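Local structure of RNA-dependent RNA Polymerase (Bombyx mori cytoplasmic polyhedrosis virus, 6TZ0) at residues F206-C211 / D341-A346; E245-K250 / D483-A488; V477-S482 / T743-K748. The protein catalyses RNA-templated RNA synthesis for this double-stranded RNA virus, producing plus-strand transcripts and probably also the complementary minus strands of new genome segments. One frame throughout, in Å; residues are numbered along the deposited sequence.

In the fold
Two segments of the N-terminal region come first: 206-211, opening helix 206-218, and 245-250, at the end of helix 242-248. Contact 1 closes when the chain returns at 341-346. Contact 2 opens at 245-250, within the span closed by contact 1, and closes only at 483-488, so the two cross. Contact 3 opens at 477-482 and closes at 743-748; it crosses contact 2 but follows contact 1 in series. Segment 341-346 of contact 1 also touches both other contacts: Asp341 is salt-bridged to Lys246, and Phe344 packs on Ser482 and Arg744. Contact 2 ties the N-terminal and polymerase regions directly; contact 1 joins helix 206-218 to the loop before helix 349-356, and contact 3 joins 477-482 to 743-748.

Contact 1 (F206-C211 / D341-A346); sequences FVYTCC and DGTFLA
Asp341, in the loop between helices 325-339 and 349-356, reaches Thr209 on the first turns of helix 206-218 of the N-terminal region; this is buried packing, and the two side chains cross at about a right angle. From CB of Asp341, the carboxylate swings opposite the backbone N (chi1 -161°), which brings its end closer to the helix than CB itself. Beyond CG, OD1 touches both branches of the threonine, coming within 3.1 Å of OG1 and within 3.3 Å of the methyl CG2. Thr209 OG1 hydrogen-bonds to the carbonyl O of Thr205, one turn back; whether its one proton goes instead to Asp341 OD1 is not settled. OD2, 3.4 Å from Thr209 OG1, has other partners: a hydrogen bond with Tyr242 OH and a salt bridge to Lys246 NZ. The buried carboxylate is thus gripped mainly from helix 242-248, and the lysine would be expected to stabilise its negative charge.

A second, apolar touch lies alongside, where the methyl CG2 of Thr343 rests 3.7 Å from Tyr208 CB. The Tyr208 ring leads away, and its OH bonds to Lys139 N. Helix 206-218 is packed between neighbours here: Tyr208 and Val207 lean on helix 145-160, Thr209 and Cys210 on helix 224-237, while helix 242-248 covers Asp341 and Thr343.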
loop_
_atom_site.group_PDB
_atom_site.type_symbol
_atom_site.label_atom_id
_atom_site.label_comp_id
_atom_site.label_asym_id
_atom_site.label_seq_id
_atom_site.Cartn_x
_atom_site.Cartn_y
_atom_site.Cartn_z
ATOM N N PHE A 206 6.326 28.158 10.065
ATOM C CA PHE A 206 7.313 28.988 9.394
ATOM C C PHE A 206 8.704 28.825 9.958
ATOM O O PHE A 206 9.664 29.235 9.305
ATOM C CB PHE A 206 6.890 30.440 9.430
ATOM C CG PHE A 206 5.812 30.724 8.482
ATOM C CD1 PHE A 206 6.102 30.886 7.140
ATOM C CD2 PHE A 206 4.504 30.760 8.899
ATOM C CE1 PHE A 206 5.109 31.113 6.243
ATOM C CE2 PHE A 206 3.507 30.990 8.003
ATOM C CZ PHE A 206 3.816 31.164 6.676
ATOM N N VAL A 207 8.843 28.205 11.127
ATOM C CA VAL A 207 10.159 27.769 11.572
ATOM C C VAL A 207 10.709 26.728 10.608
ATOM O O VAL A 207 11.862 26.812 10.166
ATOM C CB VAL A 207 10.074 27.231 13.009
ATOM C CG1 VAL A 207 11.434 26.761 13.493
ATOM C CG2 VAL A 207 9.515 28.290 13.923
ATOM N N TYR A 208 9.863 25.777 10.207
ATOM C CA TYR A 208 10.270 24.758 9.251
ATOM C C TYR A 208 10.444 25.342 7.858
ATOM O O TYR A 208 11.314 24.895 7.102
ATOM C CB TYR A 208 9.245 23.630 9.223
ATOM C CG TYR A 208 8.983 22.980 10.560
ATOM C CD1 TYR A 208 9.974 22.255 11.201
ATOM C CD2 TYR A 208 7.723 23.022 11.139
ATOM C CE1 TYR A 208 9.740 21.648 12.413
ATOM C CE2 TYR A 208 7.476 22.405 12.348
ATOM C CZ TYR A 208 8.488 21.718 12.978
ATOM O OH TYR A 208 8.263 21.095 14.179
ATOM N N THR A 209 9.632 26.342 7.512
ATOM C CA THR A 209 9.786 27.034 6.234
ATOM C C THR A 209 11.120 27.774 6.156
ATOM O O THR A 209 11.814 27.706 5.133
ATOM C CB THR A 209 8.624 28.004 6.031
ATOM O OG1 THR A 209 7.388 27.290 6.136
ATOM C CG2 THR A 209 8.695 28.657 4.670
ATOM N N CYS A 210 11.497 28.476 7.230
ATOM C CA CYS A 210 12.802 29.122 7.299
ATOM C C CYS A 210 13.940 28.112 7.287
ATOM O O CYS A 210 14.993 28.386 6.699
ATOM C CB CYS A 210 12.898 29.999 8.548
ATOM S SG CYS A 210 11.888 31.487 8.533
ATOM N N CYS A 211 13.744 26.944 7.912
ATOM C CA CYS A 211 14.749 25.884 7.840
ATOM C C CYS A 211 14.936 25.381 6.412
ATOM O O CYS A 211 16.068 25.140 5.976
ATOM C CB CYS A 211 14.378 24.727 8.764
ATOM S SG CYS A 211 14.573 25.043 10.520
ATOM N N ASP A 341 7.717 23.532 0.011
ATOM C CA ASP A 341 7.995 23.974 1.367
ATOM C C ASP A 341 8.861 23.002 2.151
ATOM O O ASP A 341 9.526 23.417 3.103
ATOM C CB ASP A 341 6.677 24.150 2.116
ATOM C CG ASP A 341 6.798 25.020 3.335
ATOM O OD1 ASP A 341 7.861 25.632 3.548
ATOM O OD2 ASP A 341 5.817 25.082 4.096
ATOM N N GLY A 342 8.848 21.722 1.802
ATOM C CA GLY A 342 9.564 20.724 2.545
ATOM C C GLY A 342 8.742 20.025 3.606
ATOM O O GLY A 342 8.947 18.834 3.839
ATOM N N THR A 343 7.805 20.727 4.240
ATOM C CA THR A 343 7.002 20.124 5.294
ATOM C C THR A 343 6.027 19.107 4.720
ATOM O O THR A 343 5.606 19.200 3.565
ATOM C CB THR A 343 6.212 21.187 6.053
ATOM O OG1 THR A 343 5.258 21.793 5.172
ATOM C CG2 THR A 343 7.133 22.252 6.559
ATOM N N PHE A 344 5.662 18.129 5.541
ATOM C CA PHE A 344 4.637 17.189 5.119
ATOM C C PHE A 344 3.274 17.797 5.400
ATOM O O PHE A 344 3.028 18.330 6.484
ATOM C CB PHE A 344 4.773 15.842 5.823
ATOM C CG PHE A 344 5.953 15.012 5.374
ATOM C CD1 PHE A 344 6.827 15.437 4.392
ATOM C CD2 PHE A 344 6.128 13.750 5.889
ATOM C CE1 PHE A 344 7.892 14.649 3.996
ATOM C CE2 PHE A 344 7.184 12.954 5.497
ATOM C CZ PHE A 344 8.063 13.403 4.550
ATOM N N LEU A 345 2.396 17.736 4.415
ATOM C CA LEU A 345 1.121 18.432 4.448
ATOM C C LEU A 345 0.114 17.565 5.197
ATOM O O LEU A 345 -0.155 16.433 4.786
ATOM C CB LEU A 345 0.659 18.717 3.019
ATOM C CG LEU A 345 1.229 19.888 2.203
ATOM C CD1 LEU A 345 2.700 19.769 1.845
ATOM C CD2 LEU A 345 0.448 19.993 0.919
ATOM N N ALA A 346 -0.431 18.082 6.297
ATOM C CA ALA A 346 -1.287 17.270 7.150
ATOM C C ALA A 346 -2.281 18.123 7.911
ATOM O O ALA A 346 -1.901 19.126 8.516
ATOM C CB ALA A 346 -0.472 16.477 8.163
#

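Contact 2 (E245-K250 / D483-A488); sequences EKLKIK and DRRQRA
A small, mixed contact at a partly exposed site joins the end of helix 242-248, in the N-terminal region, to the loop between strands 474-477 and 489-491 of the polymerase region; Lys250 and Asp483 supply its polar half, Leu247 and Arg485 its apolar half. The Lys250 chain leaves with CG opposite the backbone N (chi1 -177°) and then bends at each of the next three torsions, folding over Asp483 instead of stretching past it. Its methylenes do the nearest touching: CG of Lys250 sits 3.3 Å from Asp483 OD1, and CD follows at 3.7 Å. The ammonium grips more loosely, with a weak hydrogen bond of 3.4 Å from Lys250 NZ to the backbone O of Asp483 and a long salt bridge of 3.9 Å from NZ to OD1. The other carboxylate oxygen of Asp483, OD2, is salt-bridged to Arg254, whose NH1 also bonds to the carbonyl of Lys250, so both segments share this arginine.

On the apolar side, Leu247 CD1 meets the aliphatic CG of Arg485 at 4.0 Å, the side chains crossing at about a right angle. Leu345 and Tyr103 pack on the same leucine. Leu247 meets only the base of Arg485, which also packs on Ala355 of helix 349-356; farther out the arginine chain bends at chi3. Arg485 belongs to the UTP-binding site, which holds no UTP here, and lies near Gly550 of the same site. An arginine-rich loop between antiparallel strands beside the nucleotide site is consistent with motif F in the fingers of viral RNA-dependent RNA polymerases.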
loop_
_atom_site.group_PDB
_atom_site.type_symbol
_atom_site.label_atom_id
_atom_site.label_comp_id
_atom_site.label_asym_id
_atom_site.label_seq_id
_atom_site.Cartn_x
_atom_site.Cartn_y
_atom_site.Cartn_z
ATOM N N GLU A 245 -3.405 27.557 -0.720
ATOM C CA GLU A 245 -2.836 28.393 -1.766
ATOM C C GLU A 245 -1.568 27.785 -2.343
ATOM O O GLU A 245 -1.290 27.969 -3.527
ATOM C CB GLU A 245 -2.573 29.799 -1.242
ATOM C CG GLU A 245 -3.840 30.588 -1.017
ATOM C CD GLU A 245 -4.563 30.891 -2.312
ATOM O OE1 GLU A 245 -3.884 31.107 -3.338
ATOM O OE2 GLU A 245 -5.810 30.901 -2.310
ATOM N N LYS A 246 -0.795 27.053 -1.534
ATOM C CA LYS A 246 0.347 26.317 -2.076
ATOM C C LYS A 246 -0.093 25.240 -3.059
ATOM O O LYS A 246 0.496 25.097 -4.135
ATOM C CB LYS A 246 1.151 25.692 -0.944
ATOM C CG LYS A 246 2.111 26.617 -0.249
ATOM C CD LYS A 246 2.432 26.046 1.103
ATOM C CE LYS A 246 3.169 24.749 1.022
ATOM N NZ LYS A 246 3.387 24.246 2.396
ATOM N N LEU A 247 -1.132 24.482 -2.712
ATOM C CA LEU A 247 -1.632 23.449 -3.608
ATOM C C LEU A 247 -2.328 24.018 -4.834
ATOM O O LEU A 247 -2.425 23.321 -5.848
ATOM C CB LEU A 247 -2.596 22.527 -2.867
ATOM C CG LEU A 247 -1.999 21.617 -1.802
ATOM C CD1 LEU A 247 -3.103 20.889 -1.068
ATOM C CD2 LEU A 247 -1.042 20.640 -2.442
ATOM N N LYS A 248 -2.819 25.256 -4.778
ATOM C CA LYS A 248 -3.563 25.761 -5.924
ATOM C C LYS A 248 -2.647 26.255 -7.046
ATOM O O LYS A 248 -3.025 26.179 -8.219
ATOM C CB LYS A 248 -4.526 26.862 -5.480
ATOM C CG LYS A 248 -5.583 27.203 -6.510
ATOM C CD LYS A 248 -6.607 28.172 -5.973
ATOM C CE LYS A 248 -6.247 29.600 -6.317
ATOM N NZ LYS A 248 -5.266 30.202 -5.378
ATOM N N ILE A 249 -1.445 26.735 -6.731
ATOM C CA ILE A 249 -0.559 27.260 -7.770
ATOM C C ILE A 249 0.717 26.434 -7.863
ATOM O O ILE A 249 1.757 26.924 -8.310
ATOM C CB ILE A 249 -0.260 28.758 -7.542
ATOM C CG1 ILE A 249 0.207 29.062 -6.114
ATOM C CG2 ILE A 249 -1.485 29.584 -7.841
ATOM C CD1 ILE A 249 1.695 29.081 -5.854
ATOM N N LYS A 250 0.625 25.162 -7.481
ATOM C CA LYS A 250 1.792 24.288 -7.411
ATOM C C LYS A 250 2.339 23.949 -8.796
ATOM O O LYS A 250 3.550 23.751 -8.947
ATOM C CB LYS A 250 1.402 23.034 -6.617
ATOM C CG LYS A 250 2.475 21.996 -6.335
ATOM C CD LYS A 250 2.451 20.832 -7.314
ATOM C CE LYS A 250 1.116 20.110 -7.249
ATOM N NZ LYS A 250 0.871 19.517 -5.907
ATOM N N ASP A 483 4.538 18.184 -0.617
ATOM C CA ASP A 483 4.126 18.690 -1.930
ATOM C C ASP A 483 2.922 17.920 -2.488
ATOM O O ASP A 483 2.743 17.811 -3.703
ATOM C CB ASP A 483 5.307 18.672 -2.914
ATOM C CG ASP A 483 5.143 19.650 -4.054
ATOM O OD1 ASP A 483 4.152 20.403 -4.044
ATOM O OD2 ASP A 483 5.996 19.648 -4.963
ATOM N N ARG A 484 2.066 17.396 -1.612
ATOM C CA ARG A 484 0.998 16.502 -2.037
ATOM C C ARG A 484 -0.061 16.479 -0.943
ATOM O O ARG A 484 0.223 16.780 0.217
ATOM C CB ARG A 484 1.559 15.097 -2.327
ATOM C CG ARG A 484 0.680 14.128 -3.130
ATOM C CD ARG A 484 -0.048 13.141 -2.232
ATOM N NE ARG A 484 -0.758 12.115 -2.991
ATOM C CZ ARG A 484 -1.996 12.245 -3.454
ATOM N NH1 ARG A 484 -2.677 13.362 -3.236
ATOM N NH2 ARG A 484 -2.556 11.255 -4.133
ATOM N N ARG A 485 -1.279 16.094 -1.319
ATOM C CA ARG A 485 -2.407 16.025 -0.396
ATOM C C ARG A 485 -2.248 14.859 0.586
ATOM O O ARG A 485 -1.223 14.176 0.637
ATOM C CB ARG A 485 -3.710 15.899 -1.174
ATOM C CG ARG A 485 -4.053 17.119 -2.000
ATOM C CD ARG A 485 -5.313 16.881 -2.815
ATOM N NE ARG A 485 -5.105 15.816 -3.792
ATOM C CZ ARG A 485 -6.051 15.320 -4.582
ATOM N NH1 ARG A 485 -7.287 15.800 -4.531
ATOM N NH2 ARG A 485 -5.752 14.347 -5.433
ATOM N N GLN A 486 -3.285 14.624 1.392
ATOM C CA GLN A 486 -3.100 13.761 2.553
ATOM C C GLN A 486 -3.185 12.271 2.210
ATOM O O GLN A 486 -2.521 11.470 2.874
ATOM C CB GLN A 486 -4.101 14.136 3.648
ATOM C CG GLN A 486 -3.743 13.571 5.016
ATOM C CD GLN A 486 -4.679 14.007 6.112
ATOM O OE1 GLN A 486 -5.661 14.697 5.870
ATOM N NE2 GLN A 486 -4.370 13.614 7.336
ATOM N N ARG A 487 -3.957 11.888 1.183
ATOM C CA ARG A 487 -3.912 10.552 0.561
ATOM C C ARG A 487 -4.264 9.438 1.561
ATOM O O ARG A 487 -3.410 8.705 2.064
ATOM C CB ARG A 487 -2.546 10.326 -0.107
ATOM C CG ARG A 487 -2.380 9.055 -0.931
ATOM C CD ARG A 487 -1.002 9.012 -1.562
ATOM N NE ARG A 487 -0.723 7.730 -2.200
ATOM C CZ ARG A 487 -1.083 7.413 -3.437
ATOM N NH1 ARG A 487 -0.778 6.224 -3.935
ATOM N NH2 ARG A 487 -1.755 8.283 -4.178
ATOM N N ALA A 488 -5.546 9.401 1.917
ATOM C CA ALA A 488 -6.066 8.345 2.781
ATOM C C ALA A 488 -5.962 6.973 2.118
ATOM O O ALA A 488 -6.540 6.739 1.054
ATOM C CB ALA A 488 -7.522 8.639 3.134
#

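Contact 3 (V477-S482 / T743-K748); sequences VERQQS and TREDTK
Gln480 and Glu745 make the closest backbone approach, their CA atoms 5.4 Å apart, and most of the contact is van der Waals packing. The Glu745 chain, fully extended with CG opposite its backbone N (chi1 179°), lays CG 3.7 Å from Gln480 CB. Farther out, its OE2 lies 3.9 Å from Arg479 CG. Gln480 also packs on Lys139 and on Ala346.

Attraction between charges across the contact is only long-range: Arg479 NH1 is 4.8 Å from Glu745 OE2, too far to pair but probably still favourable. Stronger polar bonds brace segment 743-748 itself. Arg744 NE donates in its guanidinium plane to the backbone O of Asp746 (3.2 Å), and Arg744 NH2 makes a salt bridge to Asp746 OD1 (3.5 Å); Lys748 joins this network by a long bridge, and Glu759 pairs with Arg744 NH1.

The loop carrying Arg479 and Gln480, which runs on from strand 474-477 to Arg485 of the UTP site, is thus packed against the segment between strand 732-733 and helix 754-766; its position is consistent with the fingers of a right-hand polymerase.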
loop_
_atom_site.group_PDB
_atom_site.type_symbol
_atom_site.label_atom_id
_atom_site.label_comp_id
_atom_site.label_asym_id
_atom_site.label_seq_id
_atom_site.Cartn_x
_atom_site.Cartn_y
_atom_site.Cartn_z
ATOM N N VAL A 477 -6.856 4.794 6.889
ATOM C CA VAL A 477 -5.710 5.338 7.607
ATOM C C VAL A 477 -5.009 6.343 6.698
ATOM O O VAL A 477 -4.884 6.132 5.489
ATOM C CB VAL A 477 -4.777 4.209 8.116
ATOM C CG1 VAL A 477 -4.278 3.322 6.984
ATOM C CG2 VAL A 477 -3.611 4.766 8.923
ATOM N N GLU A 478 -4.609 7.472 7.268
ATOM C CA GLU A 478 -4.141 8.588 6.470
ATOM C C GLU A 478 -2.629 8.512 6.254
ATOM O O GLU A 478 -1.951 7.598 6.724
ATOM C CB GLU A 478 -4.594 9.893 7.122
ATOM C CG GLU A 478 -4.207 10.044 8.579
ATOM C CD GLU A 478 -2.857 10.680 8.735
ATOM O OE1 GLU A 478 -2.413 11.295 7.752
ATOM O OE2 GLU A 478 -2.243 10.566 9.818
ATOM N N ARG A 479 -2.093 9.490 5.526
ATOM C CA ARG A 479 -0.699 9.482 5.107
ATOM C C ARG A 479 -0.178 10.917 5.114
ATOM O O ARG A 479 -0.948 11.876 5.132
ATOM C CB ARG A 479 -0.569 8.827 3.714
ATOM C CG ARG A 479 0.840 8.509 3.238
ATOM C CD ARG A 479 0.867 7.814 1.894
ATOM N NE ARG A 479 2.236 7.684 1.404
ATOM C CZ ARG A 479 3.061 6.698 1.739
ATOM N NH1 ARG A 479 2.660 5.745 2.570
ATOM N NH2 ARG A 479 4.290 6.663 1.245
ATOM N N GLN A 480 1.139 11.066 5.179
ATOM C CA GLN A 480 1.802 12.318 4.854
ATOM C C GLN A 480 2.824 12.089 3.757
ATOM O O GLN A 480 3.510 11.064 3.743
ATOM C CB GLN A 480 2.532 12.934 6.048
ATOM C CG GLN A 480 1.725 13.797 6.976
ATOM C CD GLN A 480 0.802 13.022 7.865
ATOM O OE1 GLN A 480 -0.401 13.237 7.855
ATOM N NE2 GLN A 480 1.360 12.112 8.652
ATOM N N GLN A 481 2.905 13.047 2.838
ATOM C CA GLN A 481 4.115 13.288 2.071
ATOM C C GLN A 481 4.092 14.736 1.615
ATOM O O GLN A 481 3.028 15.343 1.484
ATOM C CB GLN A 481 4.286 12.334 0.880
ATOM C CG GLN A 481 3.259 12.410 -0.223
ATOM C CD GLN A 481 3.554 11.381 -1.298
ATOM O OE1 GLN A 481 4.549 10.665 -1.219
ATOM N NE2 GLN A 481 2.701 11.305 -2.305
ATOM N N SER A 482 5.282 15.285 1.405
ATOM C CA SER A 482 5.408 16.691 1.066
ATOM C C SER A 482 4.962 16.939 -0.367
ATOM O O SER A 482 4.962 16.030 -1.203
ATOM C CB SER A 482 6.849 17.157 1.262
ATOM O OG SER A 482 7.729 16.471 0.396
ATOM N N THR A 743 11.413 17.705 8.821
ATOM C CA THR A 743 10.079 17.271 9.212
ATOM C C THR A 743 9.940 15.763 9.034
ATOM O O THR A 743 10.786 15.110 8.425
ATOM C CB THR A 743 9.002 18.007 8.407
ATOM O OG1 THR A 743 9.137 17.681 7.022
ATOM C CG2 THR A 743 9.148 19.505 8.563
ATOM N N ARG A 744 8.856 15.210 9.585
ATOM C CA ARG A 744 8.576 13.781 9.497
ATOM C C ARG A 744 7.119 13.535 9.143
ATOM O O ARG A 744 6.300 14.453 9.072
ATOM C CB ARG A 744 8.870 13.041 10.801
ATOM C CG ARG A 744 10.309 12.926 11.136
ATOM C CD ARG A 744 10.500 12.157 12.417
ATOM N NE ARG A 744 10.111 10.763 12.268
ATOM C CZ ARG A 744 10.927 9.811 11.831
ATOM N NH1 ARG A 744 12.174 10.109 11.503
ATOM N NH2 ARG A 744 10.498 8.562 11.722
ATOM N N GLU A 745 6.809 12.256 8.917
ATOM C CA GLU A 745 5.422 11.834 8.772
ATOM C C GLU A 745 4.770 11.633 10.129
ATOM O O GLU A 745 3.626 12.047 10.345
ATOM C CB GLU A 745 5.346 10.554 7.939
ATOM C CG GLU A 745 3.936 10.024 7.751
ATOM C CD GLU A 745 3.872 8.804 6.859
ATOM O OE1 GLU A 745 4.937 8.346 6.394
ATOM O OE2 GLU A 745 2.752 8.305 6.619
ATOM N N ASP A 746 5.485 11.014 11.058
ATOM C CA ASP A 746 4.982 10.763 12.394
ATOM C C ASP A 746 5.911 11.365 13.439
ATOM O O ASP A 746 7.125 11.456 13.240
ATOM C CB ASP A 746 4.805 9.260 12.642
ATOM C CG ASP A 746 6.055 8.458 12.321
ATOM O OD1 ASP A 746 7.009 9.016 11.741
ATOM O OD2 ASP A 746 6.088 7.259 12.664
ATOM N N THR A 747 5.325 11.786 14.554
ATOM C CA THR A 747 6.112 12.211 15.701
ATOM C C THR A 747 6.651 10.973 16.396
ATOM O O THR A 747 5.886 10.066 16.739
ATOM C CB THR A 747 5.276 13.048 16.663
ATOM O OG1 THR A 747 4.807 14.225 15.995
ATOM C CG2 THR A 747 6.114 13.457 17.858
ATOM N N LYS A 748 7.963 10.927 16.594
ATOM C CA LYS A 748 8.599 9.758 17.177
ATOM C C LYS A 748 9.843 10.199 17.928
ATOM O O LYS A 748 10.645 10.972 17.396
ATOM C CB LYS A 748 8.963 8.743 16.090
ATOM C CG LYS A 748 9.502 7.428 16.615
ATOM C CD LYS A 748 9.929 6.516 15.475
ATOM C CE LYS A 748 8.725 5.926 14.760
ATOM N NZ LYS A 748 9.119 4.929 13.724
#